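Local coordinates for protein alpha-glucosidase (Pseudoalteromonas sp. K8, PDB 5HQA) that hydrolyses alpha-glucosidic linkages as a chloride-activated glycoside hydrolase of family 97, with a calcium ion in its sugar-binding active site, at residues 452-460 / 482-493. Residues are numbered along the deposited sequence; the frame is centred on the assembly and turned at random.
Sequences ITREGARGQ and RMLAGPMDFTPG. With CA (calcium ion), chain C; AC1 (4,6-dideoxy-4-{[(1S,4R,5S,6S)-4,5,6-trihydroxy-3-(hydroxymethyl)cyclohex-2-en-1-yl]amino}-alpha-D-glucopyranose), chain B.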
ATOM      1  N   ILE A 452       0.506  -7.932   6.465  1.00 13.79           N
ATOM      2  CA  ILE A 452       0.737  -6.718   7.245  1.00 14.54           C
ATOM      3  C   ILE A 452       1.156  -5.535   6.377  1.00 13.85           C
ATOM      4  O   ILE A 452       0.815  -4.389   6.693  1.00 14.12           O
ATOM      5  CB  ILE A 452       1.758  -6.979   8.369  1.00 13.25           C
ATOM      6  CG1 ILE A 452       3.054  -7.569   7.813  1.00 12.68           C
ATOM      7  CG2 ILE A 452       1.151  -7.912   9.398  1.00 12.77           C
ATOM      8  CD1 ILE A 452       4.121  -7.759   8.865  1.00 13.04           C
ATOM      9  N   THR A 453       1.870  -5.762   5.280  1.00 11.43           N
ATOM     10  CA  THR A 453       2.331  -4.643   4.472  1.00 11.41           C
ATOM     11  C   THR A 453       2.772  -5.175   3.110  1.00 12.05           C
ATOM     12  O   THR A 453       2.779  -6.385   2.860  1.00 11.20           O
ATOM     13  CB  THR A 453       3.451  -3.877   5.196  1.00 12.78           C
ATOM     14  OG1 THR A 453       3.647  -2.599   4.575  1.00 13.31           O
ATOM     15  CG2 THR A 453       4.773  -4.668   5.186  1.00 10.08           C
ATOM     16  N   ARG A 454       3.123  -4.251   2.220  1.00 10.41           N
ATOM     17  CA  ARG A 454       3.608  -4.617   0.897  1.00 11.10           C
ATOM     18  C   ARG A 454       4.359  -3.433   0.311  1.00 10.71           C
ATOM     19  O   ARG A 454       4.312  -2.319   0.835  1.00 10.18           O
ATOM     20  CB  ARG A 454       2.458  -5.036  -0.028  1.00 10.31           C
ATOM     21  CG  ARG A 454       1.617  -3.861  -0.548  1.00 10.47           C
ATOM     22  CD  ARG A 454       0.270  -4.368  -1.059  1.00 10.67           C
ATOM     23  NE  ARG A 454      -0.479  -4.997   0.026  1.00  9.60           N
ATOM     24  CZ  ARG A 454      -1.292  -6.038  -0.121  1.00 12.23           C
ATOM     25  NH1 ARG A 454      -1.471  -6.588  -1.323  1.00 11.22           N
ATOM     26  NH2 ARG A 454      -1.929  -6.533   0.940  1.00 12.14           N
ATOM     27  N   GLU A 455       5.053  -3.691  -0.792  1.00  9.91           N
ATOM     28  CA  GLU A 455       5.735  -2.610  -1.492  1.00 10.79           C
ATOM     29  C   GLU A 455       4.792  -2.051  -2.562  1.00 11.33           C
ATOM     30  O   GLU A 455       3.912  -1.243  -2.241  1.00 11.78           O
ATOM     31  CB  GLU A 455       7.062  -3.110  -2.068  1.00 10.34           C
ATOM     32  CG  GLU A 455       7.994  -2.007  -2.519  1.00 12.11           C
ATOM     33  CD  GLU A 455       9.326  -2.560  -3.006  1.00 15.98           C
ATOM     34  OE1 GLU A 455       9.328  -3.378  -3.954  1.00 12.53           O
ATOM     35  OE2 GLU A 455      10.366  -2.190  -2.423  1.00 16.56           O
ATOM     36  N   GLY A 456       4.931  -2.467  -3.818  1.00  9.35           N
ATOM     37  CA  GLY A 456       3.945  -2.044  -4.818  1.00  8.57           C
ATOM     38  C   GLY A 456       3.993  -0.571  -5.181  1.00 10.24           C
ATOM     39  O   GLY A 456       2.941   0.048  -5.436  1.00  9.41           O
ATOM     40  N   ALA A 457       5.196  -0.002  -5.223  1.00 10.01           N
ATOM     41  CA  ALA A 457       5.523   1.386  -5.523  1.00 10.86           C
ATOM     42  C   ALA A 457       7.036   1.490  -5.403  1.00 11.31           C
ATOM     43  O   ALA A 457       7.685   0.601  -4.840  1.00 11.16           O
ATOM     44  CB  ALA A 457       4.838   2.375  -4.562  1.00  9.11           C
ATOM     45  N   ARG A 458       7.595   2.576  -5.926  1.00  9.06           N
ATOM     46  CA  ARG A 458       9.020   2.820  -5.736  1.00  8.10           C
ATOM     47  C   ARG A 458       9.291   3.220  -4.289  1.00 11.06           C
ATOM     48  O   ARG A 458       8.792   4.248  -3.816  1.00 12.51           O
ATOM     49  CB  ARG A 458       9.501   3.905  -6.692  1.00  9.64           C
ATOM     50  CG  ARG A 458       9.671   3.409  -8.122  1.00 11.14           C
ATOM     51  CD  ARG A 458      10.045   4.549  -9.073  1.00 11.74           C
ATOM     52  NE  ARG A 458      11.278   5.238  -8.680  1.00 10.63           N
ATOM     53  CZ  ARG A 458      12.314   5.459  -9.488  1.00 11.80           C
ATOM     54  NH1 ARG A 458      12.294   5.040 -10.751  1.00  9.94           N
ATOM     55  NH2 ARG A 458      13.377   6.113  -9.031  1.00 10.63           N
ATOM     56  N   GLY A 459      10.081   2.408  -3.584  1.00 11.46           N
ATOM     57  CA  GLY A 459      10.536   2.722  -2.253  1.00  9.91           C
ATOM     58  C   GLY A 459      11.995   3.139  -2.215  1.00 10.28           C
ATOM     59  O   GLY A 459      12.586   3.551  -3.223  1.00 10.62           O
ATOM     60  N   GLN A 460      12.590   3.016  -1.022  1.00 10.94           N
ATOM     61  CA  GLN A 460      13.961   3.473  -0.787  1.00  9.55           C
ATOM     62  C   GLN A 460      14.971   2.809  -1.715  1.00 12.25           C
ATOM     63  O   GLN A 460      15.998   3.417  -2.048  1.00 11.89           O
ATOM     64  CB  GLN A 460      14.343   3.193   0.666  1.00 10.49           C
ATOM     65  CG  GLN A 460      15.608   3.885   1.141  1.00 11.15           C
ATOM     66  CD  GLN A 460      15.343   5.326   1.542  1.00 15.23           C
ATOM     67  OE1 GLN A 460      15.537   6.252   0.746  1.00 14.95           O
ATOM     68  NE2 GLN A 460      14.890   5.523   2.781  1.00 10.98           N
ATOM     69  N   ARG A 482      -0.512   5.946  -3.897  1.00 10.26           N
ATOM     70  CA  ARG A 482      -0.216   4.615  -3.368  1.00  9.14           C
ATOM     71  C   ARG A 482      -0.679   4.443  -1.919  1.00 10.12           C
ATOM     72  O   ARG A 482      -1.235   3.399  -1.558  1.00 10.72           O
ATOM     73  CB  ARG A 482       1.288   4.350  -3.483  1.00  8.49           C
ATOM     74  CG  ARG A 482       1.792   3.197  -2.629  1.00  9.37           C
ATOM     75  CD  ARG A 482       1.258   1.837  -3.098  1.00 10.55           C
ATOM     76  NE  ARG A 482       1.795   0.775  -2.245  1.00  9.70           N
ATOM     77  CZ  ARG A 482       1.334   0.484  -1.031  1.00 10.35           C
ATOM     78  NH1 ARG A 482       1.902  -0.483  -0.318  1.00 11.60           N
ATOM     79  NH2 ARG A 482       0.298   1.153  -0.532  1.00  8.60           N
ATOM     80  N   MET A 483      -0.462   5.454  -1.068  1.00  8.98           N
ATOM     81  CA  MET A 483      -0.777   5.269   0.348  1.00  9.66           C
ATOM     82  C   MET A 483      -2.279   5.255   0.617  1.00 12.10           C
ATOM     83  O   MET A 483      -2.692   4.823   1.700  1.00 11.91           O
ATOM     84  CB  MET A 483      -0.099   6.343   1.205  1.00  8.62           C
ATOM     85  CG  MET A 483       1.431   6.309   1.151  1.00  8.51           C
ATOM     86  SD  MET A 483       2.178   4.668   1.368  1.00 12.95           S
ATOM     87  CE  MET A 483       1.753   4.319   3.073  1.00 10.67           C
ATOM     88  N   LEU A 484      -3.108   5.708  -0.332  1.00 10.44           N
ATOM     89  CA  LEU A 484      -4.549   5.533  -0.173  1.00 10.80           C
ATOM     90  C   LEU A 484      -4.953   4.061  -0.196  1.00 13.03           C
ATOM     91  O   LEU A 484      -6.023   3.711   0.319  1.00 14.01           O
ATOM     92  CB  LEU A 484      -5.304   6.295  -1.264  1.00 10.22           C
ATOM     93  CG  LEU A 484      -5.044   7.803  -1.376  1.00 11.42           C
ATOM     94  CD1 LEU A 484      -5.973   8.403  -2.428  1.00 11.27           C
ATOM     95  CD2 LEU A 484      -5.221   8.513  -0.034  1.00 10.28           C
ATOM     96  N   ALA A 485      -4.125   3.191  -0.780  1.00 11.64           N
ATOM     97  CA  ALA A 485      -4.458   1.774  -0.843  1.00  9.84           C
ATOM     98  C   ALA A 485      -4.229   1.063   0.484  1.00 12.57           C
ATOM     99  O   ALA A 485      -4.924   0.087   0.774  1.00 13.92           O
ATOM    100  CB  ALA A 485      -3.651   1.086  -1.948  1.00  9.07           C
ATOM    101  N   GLY A 486      -3.278   1.529   1.298  1.00 12.39           N
ATOM    102  CA  GLY A 486      -2.940   0.868   2.544  1.00 11.41           C
ATOM    103  C   GLY A 486      -1.453   0.971   2.855  1.00 12.43           C
ATOM    104  O   GLY A 486      -0.711   1.695   2.179  1.00 11.76           O
ATOM    105  N   PRO A 487      -0.989   0.237   3.875  1.00 13.59           N
ATOM    106  CA  PRO A 487       0.400   0.410   4.343  1.00 10.85           C
ATOM    107  C   PRO A 487       1.438   0.054   3.285  1.00 12.75           C
ATOM    108  O   PRO A 487       1.208  -0.773   2.400  1.00 12.38           O
ATOM    109  CB  PRO A 487       0.494  -0.535   5.552  1.00 10.21           C
ATOM    110  CG  PRO A 487      -0.685  -1.479   5.422  1.00 10.42           C
ATOM    111  CD  PRO A 487      -1.761  -0.677   4.738  1.00 11.91           C
ATOM    112  N   MET A 488       2.605   0.691   3.387  1.00 10.27           N
ATOM    113  CA  MET A 488       3.694   0.419   2.462  1.00  9.93           C
ATOM    114  C   MET A 488       4.984   0.196   3.225  1.00 12.99           C
ATOM    115  O   MET A 488       5.316   0.972   4.127  1.00 13.46           O
ATOM    116  CB  MET A 488       3.895   1.557   1.465  1.00  9.90           C
ATOM    117  CG  MET A 488       5.095   1.314   0.547  1.00 10.02           C
ATOM    118  SD  MET A 488       5.421   2.700  -0.546  1.00 12.89           S
ATOM    119  CE  MET A 488       6.840   2.084  -1.473  1.00 10.05           C
ATOM    120  N   ASP A 489       5.709  -0.859   2.847  1.00 10.88           N
ATOM    121  CA  ASP A 489       7.068  -1.128   3.321  1.00 10.63           C
ATOM    122  C   ASP A 489       8.038  -0.309   2.468  1.00 13.02           C
ATOM    123  O   ASP A 489       8.605  -0.785   1.483  1.00 14.84           O
ATOM    124  CB  ASP A 489       7.364  -2.627   3.233  1.00 12.83           C
ATOM    125  CG  ASP A 489       8.723  -3.014   3.830  1.00 17.76           C
ATOM    126  OD1 ASP A 489       9.083  -2.493   4.918  1.00 19.04           O
ATOM    127  OD2 ASP A 489       9.421  -3.872   3.217  1.00 14.97           O
ATOM    128  N   PHE A 490       8.222   0.962   2.854  1.00 11.66           N
ATOM    129  CA  PHE A 490       9.074   1.887   2.101  1.00 11.79           C
ATOM    130  C   PHE A 490      10.559   1.716   2.422  1.00 11.48           C
ATOM    131  O   PHE A 490      11.411   2.097   1.605  1.00 11.14           O
ATOM    132  CB  PHE A 490       8.643   3.335   2.391  1.00 10.75           C
ATOM    133  CG  PHE A 490       9.401   4.369   1.595  1.00 10.32           C
ATOM    134  CD1 PHE A 490       8.954   4.758   0.338  1.00  9.78           C
ATOM    135  CD2 PHE A 490      10.567   4.944   2.101  1.00 10.46           C
ATOM    136  CE1 PHE A 490       9.658   5.699  -0.409  1.00 10.39           C
ATOM    137  CE2 PHE A 490      11.285   5.886   1.360  1.00 11.23           C
ATOM    138  CZ  PHE A 490      10.828   6.260   0.101  1.00 12.63           C
ATOM    139  N   THR A 491      10.876   1.119   3.574  1.00 12.73           N
ATOM    140  CA  THR A 491      12.186   1.024   4.227  1.00 12.03           C
ATOM    141  C   THR A 491      12.801   2.416   4.387  1.00 12.89           C
ATOM    142  O   THR A 491      13.795   2.750   3.729  1.00 11.86           O
ATOM    143  CB  THR A 491      13.138   0.056   3.493  1.00 13.81           C
ATOM    144  OG1 THR A 491      13.646   0.634   2.286  1.00 14.07           O
ATOM    145  CG2 THR A 491      12.431  -1.261   3.158  1.00 12.77           C
ATOM    146  N   PRO A 492      12.259   3.243   5.281  1.00 12.25           N
ATOM    147  CA  PRO A 492      12.805   4.585   5.505  1.00 11.42           C
ATOM    148  C   PRO A 492      14.094   4.534   6.322  1.00 13.64           C
ATOM    149  O   PRO A 492      14.565   3.474   6.733  1.00 13.55           O
ATOM    150  CB  PRO A 492      11.686   5.276   6.281  1.00 11.68           C
ATOM    151  CG  PRO A 492      11.068   4.173   7.058  1.00 14.95           C
ATOM    152  CD  PRO A 492      11.088   2.983   6.137  1.00 12.43           C
ATOM    153  N   GLY A 493      14.671   5.715   6.548  1.00 13.30           N
ATOM    154  CA  GLY A 493      15.717   5.849   7.550  1.00 11.38           C
ATOM    155  C   GLY A 493      17.150   5.734   7.063  1.00 13.39           C
ATOM    156  O   GLY A 493      18.006   5.219   7.787  1.00 13.68           O
TER
HETATM  157 CA    CA C 701      11.003  -3.983  -5.406  1.00 13.54          CA
HETATM  158  C1  AC1 B   3      14.408  -4.970  -9.993  1.00 28.84           C
HETATM  159  O2  AC1 B   3      12.247  -4.020 -10.392  1.00 22.59           O
HETATM  160  C2  AC1 B   3      12.972  -4.880  -9.498  1.00 22.81           C
HETATM  161  C4A AC1 B   3      14.793  -6.946  -2.426  1.00 15.05           C
HETATM  162  C3  AC1 B   3      12.904  -4.386  -8.078  1.00 17.22           C
HETATM  163  O3  AC1 B   3      11.533  -4.243  -7.664  1.00 15.78           O
HETATM  164  C4  AC1 B   3      13.664  -5.321  -7.175  1.00 15.63           C
HETATM  165  N4A AC1 B   3      13.413  -5.079  -5.719  1.00 14.18           N
HETATM  166  C5  AC1 B   3      15.097  -5.008  -7.575  1.00 23.06           C
HETATM  167  O5  AC1 B   3      15.316  -5.544  -8.946  1.00 25.95           O
HETATM  168  C6  AC1 B   3      16.144  -5.575  -6.667  1.00 22.42           C
HETATM  169  C1B AC1 B   3      13.083  -6.314  -4.920  1.00 19.62           C
HETATM  170  C2B AC1 B   3      12.742  -5.895  -3.341  1.00 19.86           C
HETATM  171  O2B AC1 B   3      11.787  -4.834  -3.374  1.00 13.05           O
HETATM  172  C3B AC1 B   3      13.913  -5.584  -2.629  1.00 18.63           C
HETATM  173  O3B AC1 B   3      13.650  -5.039  -1.311  1.00 17.17           O
HETATM  174  O4  AC1 B   3      16.037  -6.637  -1.829  1.00 14.28           O
HETATM  175  C5B AC1 B   3      15.017  -7.662  -3.660  1.00 14.41           C
HETATM  176  C7B AC1 B   3      14.083  -7.328  -4.950  1.00 14.01           C
HETATM  177  C6B AC1 B   3      15.652  -9.058  -3.554  1.00 15.74           C
HETATM  178  O6B AC1 B   3      14.684  -9.928  -3.055  1.00 22.24           O
HETATM  179  O   HOH W   1      -0.329  -3.222   2.389  1.00 11.93           O
HETATM  180  O   HOH W   2      10.312  -0.154  -0.638  1.00 14.11           O
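Arg-482 brings the edge of its guanidinium up to the turn that follows strand 451-454 and grips Glu-455 side-on: NE and NH1 both reach the one carbonyl oxygen, NE at 2.9 Å from Glu-455 O, with the acceptor in the guanidinium plane. The same NH1 binds Pro-487 O and, weakly, Arg-454 O, while NH2 takes Gly-486 O; Met-488 CB lies over one face, 3.3 Å above the plane and toward its rim. Asp-489 N adds a straight bond (165°) to Arg-454 O, coming from above the carbonyl plane. Extended Met-488, with CG anti to its backbone N (chi1 176°), sends CE to within 3.7 Å of Ala-457 CB. Gln-460 N lies over the Phe-490 ring while its N-H goes to Phe-490 O. Against this closely packed cluster, two buried flanks are bridged by water: one links Arg-454 NE, whose NH1 bonds Ile-439 O, to Pro-487 O; another lies between Glu-455 OE2 and Asp-489 O. Here, at the end of a TIM-barrel strand, Glu-455 OE1 binds calcium at 2.3 Å beside Glu-154, Glu-437, Glu-461 and the acarbose unit. Arg-482 probably serves as a second-shell residue, fixing the backbone from which the carboxylate reaches calcium.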